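Local coordinates for beta-N-acetylhexosaminidase (Akkermansia muciniphila, PDB 6JEA), which hydrolyses terminal non-reducing N-acetylhexosamine residues from glycans and chitobiose, as a member of glycosyl hydrolase family 20, at residues E319-W324 / L341-A346; P99-I104 / D130-R135; D37-T42 / I84-R89. All blocks are in the same frame, centred on the assembly; numbering follows the deposited sequence. Where two conformers were deposited one is given.

Interaction 1 (E319-W324 / L341-A346); sequences ETVYAW and LNLIMA. With NAG (2-acetamido-2-deoxy-beta-D-glucopyranose), chain B.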
loop_
_atom_site.group_PDB
_atom_site.type_symbol
_atom_site.label_atom_id
_atom_site.label_comp_id
_atom_site.label_asym_id
_atom_site.label_seq_id
_atom_site.Cartn_x
_atom_site.Cartn_y
_atom_site.Cartn_z
ATOM N N GLU A 319 11.319 10.177 10.814
ATOM C CA GLU A 319 10.683 8.908 10.495
ATOM C C GLU A 319 9.279 9.141 9.933
ATOM O O GLU A 319 8.723 10.241 10.001
ATOM C CB GLU A 319 10.636 8.013 11.732
ATOM C CG GLU A 319 12.015 7.597 12.239
ATOM C CD GLU A 319 11.953 6.733 13.487
ATOM O OE1 GLU A 319 10.868 6.647 14.102
ATOM O OE2 GLU A 319 12.990 6.136 13.851
ATOM N N THR A 320 8.700 8.082 9.367
ATOM C CA THR A 320 7.430 8.172 8.660
ATOM C C THR A 320 6.376 7.291 9.321
ATOM O O THR A 320 6.619 6.106 9.610
ATOM C CB THR A 320 7.590 7.795 7.184
ATOM O OG1 THR A 320 8.459 8.738 6.546
ATOM C CG2 THR A 320 6.245 7.820 6.478
ATOM N N VAL A 321 5.203 7.877 9.547
ATOM C CA VAL A 321 4.075 7.180 10.142
ATOM C C VAL A 321 2.872 7.312 9.216
ATOM O O VAL A 321 2.782 8.226 8.392
ATOM C CB VAL A 321 3.747 7.714 11.550
ATOM C CG1 VAL A 321 4.934 7.515 12.473
ATOM C CG2 VAL A 321 3.374 9.180 11.479
ATOM N N TYR A 322 1.945 6.371 9.360
ATOM C CA TYR A 322 0.716 6.328 8.582
ATOM C C TYR A 322 -0.454 6.712 9.473
ATOM O O TYR A 322 -0.633 6.130 10.548
ATOM C CB TYR A 322 0.471 4.930 8.002
ATOM C CG TYR A 322 1.456 4.463 6.953
ATOM C CD1 TYR A 322 2.764 4.137 7.288
ATOM C CD2 TYR A 322 1.063 4.309 5.631
ATOM C CE1 TYR A 322 3.662 3.694 6.332
ATOM C CE2 TYR A 322 1.952 3.864 4.669
ATOM C CZ TYR A 322 3.248 3.557 5.025
ATOM O OH TYR A 322 4.132 3.118 4.068
ATOM N N ALA A 323 -1.247 7.682 9.028
ATOM C CA ALA A 323 -2.523 7.962 9.672
ATOM C C ALA A 323 -3.546 6.945 9.190
ATOM O O ALA A 323 -3.744 6.785 7.983
ATOM C CB ALA A 323 -2.991 9.385 9.364
ATOM N N TRP A 324 -4.187 6.248 10.127
ATOM C CA TRP A 324 -5.072 5.146 9.758
ATOM C C TRP A 324 -6.366 5.067 10.554
ATOM O O TRP A 324 -7.334 4.496 10.041
ATOM C CB TRP A 324 -4.332 3.810 9.890
ATOM C CG TRP A 324 -3.728 3.583 11.248
ATOM C CD1 TRP A 324 -2.617 4.189 11.765
ATOM C CD2 TRP A 324 -4.196 2.681 12.257
ATOM N NE1 TRP A 324 -2.369 3.725 13.032
ATOM C CE2 TRP A 324 -3.324 2.797 13.358
ATOM C CE3 TRP A 324 -5.269 1.789 12.338
ATOM C CZ2 TRP A 324 -3.491 2.053 14.526
ATOM C CZ3 TRP A 324 -5.433 1.051 13.498
ATOM C CH2 TRP A 324 -4.550 1.189 14.576
ATOM N N LEU A 341 7.642 14.560 12.427
ATOM C CA LEU A 341 7.476 13.316 11.691
ATOM C C LEU A 341 6.884 13.589 10.314
ATOM O O LEU A 341 6.231 14.608 10.083
ATOM C CB LEU A 341 6.570 12.349 12.459
ATOM C CG LEU A 341 7.042 11.880 13.834
ATOM C CD1 LEU A 341 6.004 10.965 14.467
ATOM C CD2 LEU A 341 8.388 11.182 13.724
ATOM N N ASN A 342 7.123 12.658 9.396
ATOM C CA ASN A 342 6.459 12.661 8.102
ATOM C C ASN A 342 5.250 11.736 8.147
ATOM O O ASN A 342 5.243 10.724 8.854
ATOM C CB ASN A 342 7.409 12.229 6.984
ATOM C CG ASN A 342 8.493 13.247 6.722
ATOM O OD1 ASN A 342 8.247 14.287 6.112
ATOM N ND2 ASN A 342 9.703 12.954 7.178
ATOM N N LEU A 343 4.224 12.092 7.379
ATOM C CA LEU A 343 2.933 11.431 7.471
ATOM C C LEU A 343 2.467 10.962 6.101
ATOM O O LEU A 343 2.567 11.693 5.110
ATOM C CB LEU A 343 1.883 12.366 8.081
ATOM C CG LEU A 343 0.496 11.773 8.321
ATOM C CD1 LEU A 343 0.566 10.588 9.272
ATOM C CD2 LEU A 343 -0.422 12.835 8.872
ATOM N N ILE A 344 1.954 9.737 6.061
ATOM C CA ILE A 344 1.277 9.186 4.896
ATOM C C ILE A 344 -0.181 8.970 5.276
ATOM O O ILE A 344 -0.474 8.355 6.309
ATOM C CB ILE A 344 1.941 7.882 4.426
ATOM C CG1 ILE A 344 3.412 8.134 4.085
ATOM C CG2 ILE A 344 1.216 7.325 3.224
ATOM C CD1 ILE A 344 4.170 6.894 3.662
ATOM N N MET A 345 -1.092 9.481 4.451
ATOM C CA MET A 345 -2.519 9.442 4.753
ATOM C C MET A 345 -3.095 8.111 4.283
ATOM O O MET A 345 -3.163 7.842 3.079
ATOM C CB MET A 345 -3.244 10.618 4.106
ATOM C CG MET A 345 -4.735 10.667 4.407
ATOM S SD MET A 345 -5.115 10.624 6.171
ATOM C CE MET A 345 -4.235 12.073 6.750
ATOM N N ALA A 346 -3.511 7.282 5.238
ATOM C CA ALA A 346 -4.135 5.994 4.964
ATOM C C ALA A 346 -5.393 5.825 5.807
ATOM O O ALA A 346 -5.747 4.705 6.186
ATOM C CB ALA A 346 -3.159 4.847 5.221
HETATM C C1 NAG B . -6.545 -2.473 10.291
HETATM C C2 NAG B . -5.584 -3.462 10.958
HETATM C C3 NAG B . -5.468 -4.744 10.132
HETATM C C4 NAG B . -6.842 -5.303 9.791
HETATM C C5 NAG B . -7.702 -4.219 9.157
HETATM C C6 NAG B . -9.112 -4.671 8.866
HETATM C C7 NAG B . -3.777 -2.500 12.319
HETATM C C8 NAG B . -2.412 -1.885 12.299
HETATM N N2 NAG B . -4.273 -2.857 11.131
HETATM O O1 NAG B . -6.725 -1.372 11.120
HETATM O O3 NAG B . -4.727 -5.705 10.875
HETATM O O4 NAG B . -6.714 -6.384 8.875
HETATM O O5 NAG B . -7.796 -3.106 10.054
HETATM O O6 NAG B . -9.858 -3.642 8.228
HETATM O O7 NAG B . -4.402 -2.665 13.362
#

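Interaction 2 (P99-I104 / D130-R135); sequences PARHFI and DNQGWR. With NAG (2-acetamido-2-deoxy-beta-D-glucopyranose), chain B.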
loop_
_atom_site.group_PDB
_atom_site.type_symbol
_atom_site.label_atom_id
_atom_site.label_comp_id
_atom_site.label_asym_id
_atom_site.label_seq_id
_atom_site.Cartn_x
_atom_site.Cartn_y
_atom_site.Cartn_z
ATOM N N PRO A 99 -0.736 -10.248 1.428
ATOM C CA PRO A 99 -0.542 -11.687 1.191
ATOM C C PRO A 99 -0.472 -12.508 2.467
ATOM O O PRO A 99 -0.606 -13.736 2.398
ATOM C CB PRO A 99 0.779 -11.742 0.415
ATOM C CG PRO A 99 1.502 -10.510 0.824
ATOM C CD PRO A 99 0.444 -9.461 1.030
ATOM N N ALA A 100 -0.263 -11.876 3.623
ATOM C CA ALA A 100 -0.277 -12.616 4.881
ATOM C C ALA A 100 -1.641 -13.247 5.134
ATOM O O ALA A 100 -1.731 -14.417 5.526
ATOM C CB ALA A 100 0.112 -11.694 6.037
ATOM N N ARG A 101 -2.716 -12.489 4.912
ATOM C CA ARG A 101 -4.052 -13.025 5.151
ATOM C C ARG A 101 -4.453 -14.004 4.053
ATOM O O ARG A 101 -4.980 -15.086 4.335
ATOM C CB ARG A 101 -5.063 -11.884 5.266
ATOM C CG ARG A 101 -5.272 -11.372 6.689
ATOM C CD ARG A 101 -3.985 -10.848 7.304
ATOM N NE ARG A 101 -4.190 -10.327 8.653
ATOM C CZ ARG A 101 -4.561 -9.080 8.925
ATOM N NH1 ARG A 101 -4.771 -8.217 7.939
ATOM N NH2 ARG A 101 -4.721 -8.695 10.182
ATOM N N HIS A 102 -4.209 -13.645 2.795
ATOM C CA HIS A 102 -4.431 -14.549 1.673
ATOM C C HIS A 102 -3.298 -14.373 0.677
ATOM O O HIS A 102 -3.102 -13.276 0.144
ATOM C CB HIS A 102 -5.787 -14.300 1.006
ATOM C CG HIS A 102 -6.931 -14.968 1.705
ATOM N ND1 HIS A 102 -7.769 -14.299 2.569
ATOM C CD2 HIS A 102 -7.363 -16.251 1.679
ATOM C CE1 HIS A 102 -8.675 -15.137 3.037
ATOM N NE2 HIS A 102 -8.450 -16.329 2.514
ATOM N N PHE A 103 -2.563 -15.456 0.438
ATOM C CA PHE A 103 -1.425 -15.441 -0.471
ATOM C C PHE A 103 -1.850 -14.990 -1.863
ATOM O O PHE A 103 -2.947 -15.305 -2.332
ATOM C CB PHE A 103 -0.802 -16.838 -0.524
ATOM C CG PHE A 103 0.454 -16.921 -1.341
ATOM C CD1 PHE A 103 1.635 -16.367 -0.882
ATOM C CD2 PHE A 103 0.459 -17.583 -2.559
ATOM C CE1 PHE A 103 2.796 -16.451 -1.631
ATOM C CE2 PHE A 103 1.617 -17.673 -3.313
ATOM C CZ PHE A 103 2.786 -17.106 -2.849
ATOM N N ILE A 104 -0.977 -14.232 -2.519
ATOM C CA ILE A 104 -1.238 -13.747 -3.872
ATOM C C ILE A 104 -0.164 -14.296 -4.803
ATOM O O ILE A 104 1.012 -13.922 -4.677
ATOM C CB ILE A 104 -1.275 -12.212 -3.924
ATOM C CG1 ILE A 104 -2.194 -11.652 -2.838
ATOM C CG2 ILE A 104 -1.728 -11.741 -5.294
ATOM C CD1 ILE A 104 -2.247 -10.133 -2.816
ATOM N N ASP A 130 1.572 -11.805 9.469
ATOM C CA ASP A 130 0.524 -11.509 10.444
ATOM C C ASP A 130 0.206 -12.808 11.175
ATOM O O ASP A 130 0.928 -13.804 11.037
ATOM C CB ASP A 130 -0.710 -10.896 9.777
ATOM C CG ASP A 130 -1.418 -9.893 10.673
ATOM O OD1 ASP A 130 -1.736 -10.239 11.831
ATOM O OD2 ASP A 130 -1.643 -8.750 10.224
ATOM N N ASN A 131 -0.877 -12.798 11.961
ATOM C CA ASN A 131 -1.264 -13.990 12.712
ATOM C C ASN A 131 -1.647 -15.141 11.791
ATOM O O ASN A 131 -1.434 -16.309 12.134
ATOM C CB ASN A 131 -2.429 -13.669 13.650
ATOM C CG ASN A 131 -2.063 -12.656 14.712
ATOM O OD1 ASN A 131 -0.967 -12.693 15.267
ATOM N ND2 ASN A 131 -2.982 -11.739 14.998
ATOM N N GLN A 132 -2.203 -14.835 10.622
ATOM C CA GLN A 132 -2.753 -15.847 9.732
ATOM C C GLN A 132 -1.735 -16.397 8.740
ATOM O O GLN A 132 -2.081 -17.284 7.952
ATOM C CB GLN A 132 -3.958 -15.277 8.972
ATOM C CG GLN A 132 -5.114 -14.827 9.863
ATOM C CD GLN A 132 -4.869 -13.480 10.524
ATOM O OE1 GLN A 132 -3.910 -12.782 10.198
ATOM N NE2 GLN A 132 -5.731 -13.116 11.464
ATOM N N GLY A 133 -0.497 -15.910 8.759
ATOM C CA GLY A 133 0.492 -16.415 7.829
ATOM C C GLY A 133 1.778 -15.619 7.761
ATOM O O GLY A 133 1.830 -14.451 8.159
ATOM N N TRP A 134 2.826 -16.257 7.244
ATOM C CA TRP A 134 4.142 -15.652 7.074
ATOM C C TRP A 134 4.613 -15.964 5.662
ATOM O O TRP A 134 4.781 -17.137 5.312
ATOM C CB TRP A 134 5.130 -16.195 8.114
ATOM C CG TRP A 134 6.490 -15.569 8.071
ATOM C CD1 TRP A 134 7.461 -15.769 7.130
ATOM C CD2 TRP A 134 7.043 -14.658 9.029
ATOM N NE1 TRP A 134 8.577 -15.027 7.435
ATOM C CE2 TRP A 134 8.346 -14.339 8.597
ATOM C CE3 TRP A 134 6.562 -14.079 10.207
ATOM C CZ2 TRP A 134 9.171 -13.465 9.301
ATOM C CZ3 TRP A 134 7.381 -13.212 10.902
ATOM C CH2 TRP A 134 8.669 -12.911 10.446
ATOM N N ARG A 135 4.827 -14.924 4.854
ATOM C CA ARG A 135 5.101 -15.089 3.430
ATOM C C ARG A 135 6.538 -14.776 3.037
ATOM O O ARG A 135 6.880 -14.923 1.859
ATOM C CB ARG A 135 4.158 -14.209 2.598
ATOM C CG ARG A 135 2.692 -14.300 2.982
ATOM C CD ARG A 135 2.179 -15.723 2.908
ATOM N NE ARG A 135 0.802 -15.827 3.381
ATOM C CZ ARG A 135 0.229 -16.959 3.773
ATOM N NH1 ARG A 135 0.915 -18.094 3.754
ATOM N NH2 ARG A 135 -1.028 -16.956 4.196
HETATM C C1 NAG B . -6.545 -2.473 10.291
HETATM C C2 NAG B . -5.584 -3.462 10.958
HETATM C C3 NAG B . -5.468 -4.744 10.132
HETATM C C4 NAG B . -6.842 -5.303 9.791
HETATM C C5 NAG B . -7.702 -4.219 9.157
HETATM C C6 NAG B . -9.112 -4.671 8.866
HETATM C C7 NAG B . -3.777 -2.500 12.319
HETATM C C8 NAG B . -2.412 -1.885 12.299
HETATM N N2 NAG B . -4.273 -2.857 11.131
HETATM O O1 NAG B . -6.725 -1.372 11.120
HETATM O O3 NAG B . -4.727 -5.705 10.875
HETATM O O4 NAG B . -6.714 -6.384 8.875
HETATM O O5 NAG B . -7.796 -3.106 10.054
HETATM O O6 NAG B . -9.858 -3.642 8.228
HETATM O O7 NAG B . -4.402 -2.665 13.362
HETATM O O HOH W 1 -4.689 -10.348 12.699
#

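Interaction 3 (D37-T42 / I84-R89); sequences DAYRLT and ITDKPR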
loop_
_atom_site.group_PDB
_atom_site.type_symbol
_atom_site.label_atom_id
_atom_site.label_comp_id
_atom_site.label_asym_id
_atom_site.label_seq_id
_atom_site.Cartn_x
_atom_site.Cartn_y
_atom_site.Cartn_z
ATOM N N ASP A 37 9.993 14.219 -12.328
ATOM C CA ASP A 37 8.728 13.504 -12.222
ATOM C C ASP A 37 7.617 14.151 -13.039
ATOM O O ASP A 37 6.447 13.790 -12.871
ATOM C CB ASP A 37 8.302 13.406 -10.756
ATOM C CG ASP A 37 8.060 14.766 -10.132
ATOM O OD1 ASP A 37 8.640 15.758 -10.626
ATOM O OD2 ASP A 37 7.295 14.848 -9.150
ATOM N N ALA A 38 7.947 15.096 -13.912
ATOM C CA ALA A 38 6.960 15.830 -14.685
ATOM C C ALA A 38 7.095 15.510 -16.167
ATOM O O ALA A 38 8.141 15.051 -16.637
ATOM C CB ALA A 38 7.105 17.339 -14.465
ATOM N N TYR A 39 6.021 15.763 -16.910
ATOM C CA TYR A 39 6.057 15.536 -18.346
ATOM C C TYR A 39 5.159 16.541 -19.054
ATOM O O TYR A 39 4.325 17.217 -18.437
ATOM C CB TYR A 39 5.637 14.101 -18.706
ATOM C CG TYR A 39 4.172 13.815 -18.454
ATOM C CD1 TYR A 39 3.213 14.078 -19.430
ATOM C CD2 TYR A 39 3.746 13.288 -17.244
ATOM C CE1 TYR A 39 1.873 13.831 -19.201
ATOM C CE2 TYR A 39 2.407 13.030 -17.009
ATOM C CZ TYR A 39 1.476 13.304 -17.991
ATOM O OH TYR A 39 0.140 13.059 -17.760
ATOM N N ARG A 40 5.361 16.632 -20.368
ATOM C CA ARG A 40 4.527 17.428 -21.259
ATOM C C ARG A 40 4.195 16.581 -22.478
ATOM O O ARG A 40 5.099 16.144 -23.198
ATOM C CB ARG A 40 5.234 18.722 -21.676
ATOM C CG ARG A 40 4.349 19.676 -22.461
ATOM C CD ARG A 40 5.096 20.932 -22.885
ATOM N NE ARG A 40 6.055 20.672 -23.956
ATOM C CZ ARG A 40 7.375 20.710 -23.810
ATOM N NH1 ARG A 40 7.910 21.011 -22.634
ATOM N NH2 ARG A 40 8.162 20.456 -24.847
ATOM N N LEU A 41 2.908 16.347 -22.705
ATOM C CA LEU A 41 2.432 15.558 -23.833
ATOM C C LEU A 41 1.602 16.455 -24.740
ATOM O O LEU A 41 0.601 17.028 -24.302
ATOM C CB LEU A 41 1.613 14.357 -23.357
ATOM C CG LEU A 41 1.157 13.370 -24.431
ATOM C CD1 LEU A 41 2.352 12.832 -25.206
ATOM C CD2 LEU A 41 0.366 12.231 -23.808
ATOM N N THR A 42 2.018 16.578 -25.996
ATOM C CA THR A 42 1.342 17.415 -26.977
ATOM C C THR A 42 0.665 16.520 -28.005
ATOM O O THR A 42 1.328 15.713 -28.661
ATOM C CB THR A 42 2.327 18.366 -27.655
ATOM O OG1 THR A 42 3.000 19.144 -26.659
ATOM C CG2 THR A 42 1.599 19.299 -28.609
ATOM N N ILE A 84 -0.666 18.802 -22.451
ATOM C CA ILE A 84 -0.818 18.339 -21.078
ATOM C C ILE A 84 0.514 18.538 -20.375
ATOM O O ILE A 84 1.516 17.917 -20.746
ATOM C CB ILE A 84 -1.249 16.867 -21.024
ATOM C CG1 ILE A 84 -2.599 16.681 -21.716
ATOM C CG2 ILE A 84 -1.287 16.373 -19.585
ATOM C CD1 ILE A 84 -2.927 15.245 -22.007
ATOM N N THR A 85 0.536 19.404 -19.372
ATOM C CA THR A 85 1.711 19.597 -18.536
ATOM C C THR A 85 1.367 19.074 -17.151
ATOM O O THR A 85 0.420 19.558 -16.521
ATOM C CB THR A 85 2.121 21.066 -18.492
ATOM O OG1 THR A 85 2.109 21.599 -19.823
ATOM C CG2 THR A 85 3.521 21.205 -17.912
ATOM N N ASP A 86 2.119 18.078 -16.687
ATOM C CA ASP A 86 1.657 17.271 -15.568
ATOM C C ASP A 86 2.798 16.935 -14.621
ATOM O O ASP A 86 3.918 16.650 -15.059
ATOM C CB ASP A 86 1.005 15.986 -16.088
ATOM C CG ASP A 86 0.028 15.381 -15.107
ATOM O OD1 ASP A 86 -0.165 15.957 -14.014
ATOM O OD2 ASP A 86 -0.554 14.326 -15.440
ATOM N N LYS A 87 2.496 16.972 -13.321
ATOM C CA LYS A 87 3.390 16.498 -12.272
ATOM C C LYS A 87 2.557 16.228 -11.025
ATOM O O LYS A 87 1.512 16.859 -10.839
ATOM C CB LYS A 87 4.508 17.512 -11.980
ATOM C CG LYS A 87 4.104 18.694 -11.122
ATOM C CD LYS A 87 5.300 19.599 -10.850
ATOM C CE LYS A 87 6.498 18.814 -10.313
ATOM N NZ LYS A 87 6.212 18.124 -9.019
ATOM N N PRO A 88 2.977 15.300 -10.169
ATOM C CA PRO A 88 2.123 14.875 -9.054
ATOM C C PRO A 88 2.095 15.858 -7.893
ATOM O O PRO A 88 3.077 16.541 -7.590
ATOM C CB PRO A 88 2.760 13.550 -8.616
ATOM C CG PRO A 88 4.190 13.690 -8.998
ATOM C CD PRO A 88 4.198 14.481 -10.273
ATOM N N ARG A 89 0.936 15.903 -7.226
ATOM C CA ARG A 89 0.801 16.720 -6.021
ATOM C C ARG A 89 1.592 16.131 -4.861
ATOM O O ARG A 89 2.212 16.868 -4.086
ATOM C CB ARG A 89 -0.675 16.861 -5.639
ATOM C CG ARG A 89 -0.912 17.710 -4.393
ATOM C CD ARG A 89 -2.346 17.604 -3.890
ATOM N NE ARG A 89 -2.541 18.358 -2.653
ATOM C CZ ARG A 89 -3.639 18.307 -1.902
ATOM N NH1 ARG A 89 -4.657 17.532 -2.254
ATOM N NH2 ARG A 89 -3.721 19.032 -0.796
#

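Interaction 1 (E319-W324 / L341-A346)
Ile344 lies against the ring of Tyr322 on the neighbouring strand, both side chains pointing the same way. Its CB sits 3.8 Å above the plane of the Tyr322 ring, toward the rim. CG2, the branch opposite the backbone N, meets CD2 and CE2 of that ring. CG1, anti to the carbonyl carbon (chi1 -59°), passes CG2 of Thr320. At the tip, CD1 touches both: it is 3.6 Å from Thr320 CG2 and makes a CH-pi contact 4.1 Å from the centroid of the Tyr322 ring. The phenol OH, beside the same CD1, is hydrogen-bonded to Gln305. On the other face of the sheet, Leu343 CD1 lies 3.8 Å from Ala323 CB, with Val321 CG2 beside it, and helix 329-339 covers this side. The strands run parallel: Asn342 N bonds to Glu319 O and its O to Val321 N, then Ile344 N to Val321 O (2.9 Å) and its O to Ala323 N. Trp324 has the acetamido methyl C8 of the bound NAG over one ring face, while its NE1 bonds to Tyr308 O. These strands and helix 329-339 form a beta-alpha-beta unit of the catalytic TIM barrel; the C-terminal end of strand 320-323 carries Trp324 into the substrate site.

Interaction 2 (P99-I104 / D130-R135)
Arg101 meets Asp130 face on: the guanidinium and carboxylate planes are stacked, only 18° apart, and Asp130 OD2 is 3.1 Å from Arg101 NH2. That oxygen lies well out of the guanidinium plane, so the attraction is between charges rather than through a hydrogen bond. The N-H groups are spent around the edge instead. NE gives a bond to Gln132 OE1 (2.9 Å), which lies in the guanidinium plane, although Arg101 approaches from above the plane of the Gln132 amide. NH1 reaches O4 of the bound NAG at 2.8 Å and NH2 reaches its O3 at 3.1 Å, gripping the sugar by two hydroxyls. A bend at chi2 (60°) turns the Arg101 chain back toward 130-135, though its CB starts away from it.

Segment 99-104 follows strand 92-97 of the TIM barrel, and 130-135 starts at the last residue of strand 123-130; both form part of the substrate pocket there, and Asp130 belongs to the charge relay system.

One shell out, a water accepts from Arg101 NH2 and Gln132 NE2 and donates to Asp130 OD1, tying the three side chains together. OD1 also bonds to His193, OD2 to His127, and Asp98 forms a second salt bridge to Arg101, at NH1. Farther back, Arg135 holds the backbone beneath Arg101: its NE bonds to Pro99 O (2.7 Å) and its NH2 to Ala100 O (3.0 Å), while its CD meets the edge of the Phe103 ring 3.9 Å from CD1. Ala100 CB packs 3.9 Å from Asp130 CB, and a type I turn from Asp130 to Gly133 brings Gln132 round to Arg101.

Interaction 3 (D37-T42 / I84-R89)
Tyr39 and Asp86 form a hydrogen-bonded antiparallel pair, each backbone N lying 2.9 Å from the other's O. Leu41 and Ile84 are bonded in the same double fashion, and between them Arg40 and Thr85 make the non-hydrogen-bonded pair, with Arg40 CA 3.1 Å from Ile84 O.

Nonpolar contact gathers round the Tyr39 ring. Its CG stands between the backbone N and the carbonyl carbon (chi1 69°), which lays the ring alongside Asp86, whose CB sits over one face, 3.7 Å from the ring centroid. Ile84 CG2 touches the same ring at CE1, 4.1 Å away.

Polar contact follows at the ring's end, where Tyr39 OH and Asp86 OD2 are 2.7 Å apart in a weak hydrogen bond. The hydroxyl is also bonded to Thr64 of helix 55-74, while Asp86 OD1 takes Trp426 NE1. A phenylalanine here in place of Tyr39 would probably leave Asp86 OD2 and Thr64 without the hydroxyl they both approach.

Charge pairing appears beyond the strand ends: Asp37 OD2 and Lys87 NZ form a long salt bridge of 3.5 Å, and the same oxygen rests on CD and CG of Pro88.

These are neighbouring antiparallel strands of the mixed sheet in the family's non-catalytic domain 2, with helix 55-74 packed on the face that carries Tyr39 and Leu41.

Overall arrangement
Interactions 1 and 2 belong to the same barrel sheet of the catalytic domain and approach NAG from different places, their centres 23 Å apart and their nearest atoms about 10 Å apart. Interaction 3 lies in the other sheet, its centre about 38 Å from that of interaction 2 and across the chain's centre from it. The chemistry changes accordingly. Interaction 1 is a buried parallel strand pair with apolar packing; interaction 2, also buried, joins loops through charge, side-chain hydrogen bonds and a water, as suits a sugar pocket. Interaction 3 is an antiparallel pair, buried on its helix-covered face but partly exposed at Arg40, Thr85 and the Asp37-Lys87 pair.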